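Local structure of CDP-4-keto-6-deoxy-D-glucose-3-dehydrase (Yersinia pseudotuberculosis, 3BB8) at residues F136-I141 with T399-I404. The protein is a pyridoxal-phosphate-dependent enzyme of the aspartate aminotransferase fold that probably dehydrates CDP-4-keto-6-deoxy-D-glucose at its C3 position during lipopolysaccharide sugar biosynthesis. The protein carries 1 engineered substitution. Residues are numbered along the deposited sequence; the frame is centred on the assembly and turned at random.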
# COMPACT_ATOMS: atom_id res chain seq x y z
N PHE A 136 -17.75 -20.42 0.51
CA PHE A 136 -16.92 -21.23 1.40
C PHE A 136 -17.24 -22.72 1.50
O PHE A 136 -18.39 -23.14 1.38
CB PHE A 136 -16.95 -20.67 2.83
CG PHE A 136 -16.70 -19.20 2.94
CD1 PHE A 136 -17.76 -18.29 2.84
CD2 PHE A 136 -15.42 -18.71 3.18
CE1 PHE A 136 -17.54 -16.92 2.99
CE2 PHE A 136 -15.19 -17.34 3.33
CZ PHE A 136 -16.25 -16.44 3.24
N VAL A 137 -16.19 -23.51 1.75
CA VAL A 137 -16.30 -24.96 1.99
C VAL A 137 -15.39 -25.24 3.18
O VAL A 137 -14.38 -24.56 3.37
CB VAL A 137 -15.86 -25.82 0.78
CG1 VAL A 137 -16.82 -25.62 -0.37
CG2 VAL A 137 -14.44 -25.48 0.38
N ASP A 138 -15.73 -26.25 3.97
CA ASP A 138 -14.96 -26.58 5.16
C ASP A 138 -13.52 -27.02 4.92
O ASP A 138 -13.14 -27.42 3.82
CB ASP A 138 -15.71 -27.65 5.96
CG ASP A 138 -15.30 -27.69 7.42
OD1 ASP A 138 -15.13 -26.61 8.03
OD2 ASP A 138 -15.17 -28.80 7.97
N VAL A 139 -12.71 -26.93 5.97
CA VAL A 139 -11.31 -27.34 5.91
C VAL A 139 -11.14 -28.68 6.63
O VAL A 139 -12.11 -29.26 7.13
CB VAL A 139 -10.39 -26.32 6.59
CG1 VAL A 139 -10.46 -24.98 5.87
CG2 VAL A 139 -10.78 -26.16 8.05
N ASP A 140 -9.91 -29.17 6.67
CA ASP A 140 -9.61 -30.44 7.33
C ASP A 140 -8.59 -30.25 8.45
O ASP A 140 -7.65 -29.46 8.32
CB ASP A 140 -9.10 -31.46 6.31
CG ASP A 140 -8.45 -32.66 6.97
OD1 ASP A 140 -7.24 -32.59 7.28
OD2 ASP A 140 -9.15 -33.68 7.18
N ILE A 141 -8.78 -30.99 9.54
CA ILE A 141 -7.72 -31.18 10.52
C ILE A 141 -7.07 -32.55 10.37
O ILE A 141 -7.73 -33.53 10.04
CB ILE A 141 -8.25 -31.03 11.96
CG1 ILE A 141 -9.01 -29.71 12.11
CG2 ILE A 141 -7.11 -31.11 12.96
CD1 ILE A 141 -9.96 -29.69 13.29
N THR A 399 -18.09 -27.31 10.06
CA THR A 399 -17.79 -28.01 11.32
C THR A 399 -16.34 -27.90 11.76
O THR A 399 -16.05 -27.47 12.88
CB THR A 399 -18.17 -29.51 11.20
OG1 THR A 399 -19.58 -29.62 10.98
CG2 THR A 399 -17.80 -30.27 12.48
N ASN A 400 -15.41 -28.28 10.89
CA ASN A 400 -13.99 -28.21 11.23
C ASN A 400 -13.52 -26.78 11.43
O ASN A 400 -12.66 -26.52 12.29
CB ASN A 400 -13.16 -28.90 10.16
CG ASN A 400 -13.26 -30.42 10.24
OD1 ASN A 400 -12.75 -31.14 9.38
ND2 ASN A 400 -13.93 -30.90 11.28
N THR A 401 -14.09 -25.85 10.66
CA THR A 401 -13.74 -24.44 10.76
C THR A 401 -14.12 -23.94 12.14
O THR A 401 -13.34 -23.25 12.79
CB THR A 401 -14.50 -23.59 9.71
OG1 THR A 401 -14.18 -24.06 8.39
CG2 THR A 401 -14.11 -22.13 9.83
N ASP A 402 -15.33 -24.27 12.57
CA ASP A 402 -15.80 -23.86 13.89
C ASP A 402 -14.91 -24.48 14.96
O ASP A 402 -14.59 -23.85 15.97
CB ASP A 402 -17.25 -24.30 14.11
CG ASP A 402 -18.25 -23.34 13.52
OD1 ASP A 402 -18.06 -22.12 13.70
OD2 ASP A 402 -19.22 -23.80 12.88
N ARG A 403 -14.52 -25.73 14.74
CA ARG A 403 -13.67 -26.40 15.71
C ARG A 403 -12.35 -25.65 15.81
O ARG A 403 -11.79 -25.51 16.90
CB ARG A 403 -13.42 -27.86 15.29
CG ARG A 403 -13.01 -28.74 16.46
CD ARG A 403 -12.53 -30.09 16.00
NE ARG A 403 -11.99 -30.86 17.12
CZ ARG A 403 -11.07 -31.81 16.99
NH1 ARG A 403 -10.59 -32.12 15.79
NH2 ARG A 403 -10.64 -32.45 18.07
N ILE A 404 -11.86 -25.16 14.68
CA ILE A 404 -10.60 -24.44 14.67
C ILE A 404 -10.76 -23.12 15.40
O ILE A 404 -9.89 -22.72 16.17
CB ILE A 404 -10.12 -24.16 13.21
CG1 ILE A 404 -9.75 -25.49 12.54
CG2 ILE A 404 -8.92 -23.22 13.23
CD1 ILE A 404 -9.28 -25.35 11.11
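The first turn of helix 399-407 donates hydrogen bonds to Asp138, near the end of strand 133-140 in the large mixed sheet. The Asp138 carboxylate grips the helix start with both oxygens. Asp138 OD1 accepts from Thr401 N at 2.9 Å through its syn lone pair. The hydroxyl Thr401 OG1 reaches the same Asp138 OD1 at 2.7 Å, arriving nearly in line with the C-O bond. Asp138 OD2 accepts a hydrogen bond from Asn400 N at 3.0 Å, met on the syn side, 19° out of the carboxylate plane. A chi1 of -158° swings the Asp138 carboxylate away from its own backbone N and alongside Thr401, the two side chains running in opposite directions, and three bonds fix its rotation. The positive end of the helix dipole probably favours the buried carboxylate's negative charge. Deeper in, Val139 CG2 packs on Ile404 CD1 at 3.5 Å. Further along, Ile141 crosses Arg403 at about a right angle, Ile141 CD1 lying 3.5 Å from Arg403 NH1. The extended Arg403 chain carries its guanidinium on to salt bridges with Glu332 and Glu353. The Val139 side chain lies about 12 Å from the bound pyridoxal 5'-phosphate. Strand end and helix are thus joined by a carboxylate bound at a helix N-terminus, within an aspartate aminotransferase fold.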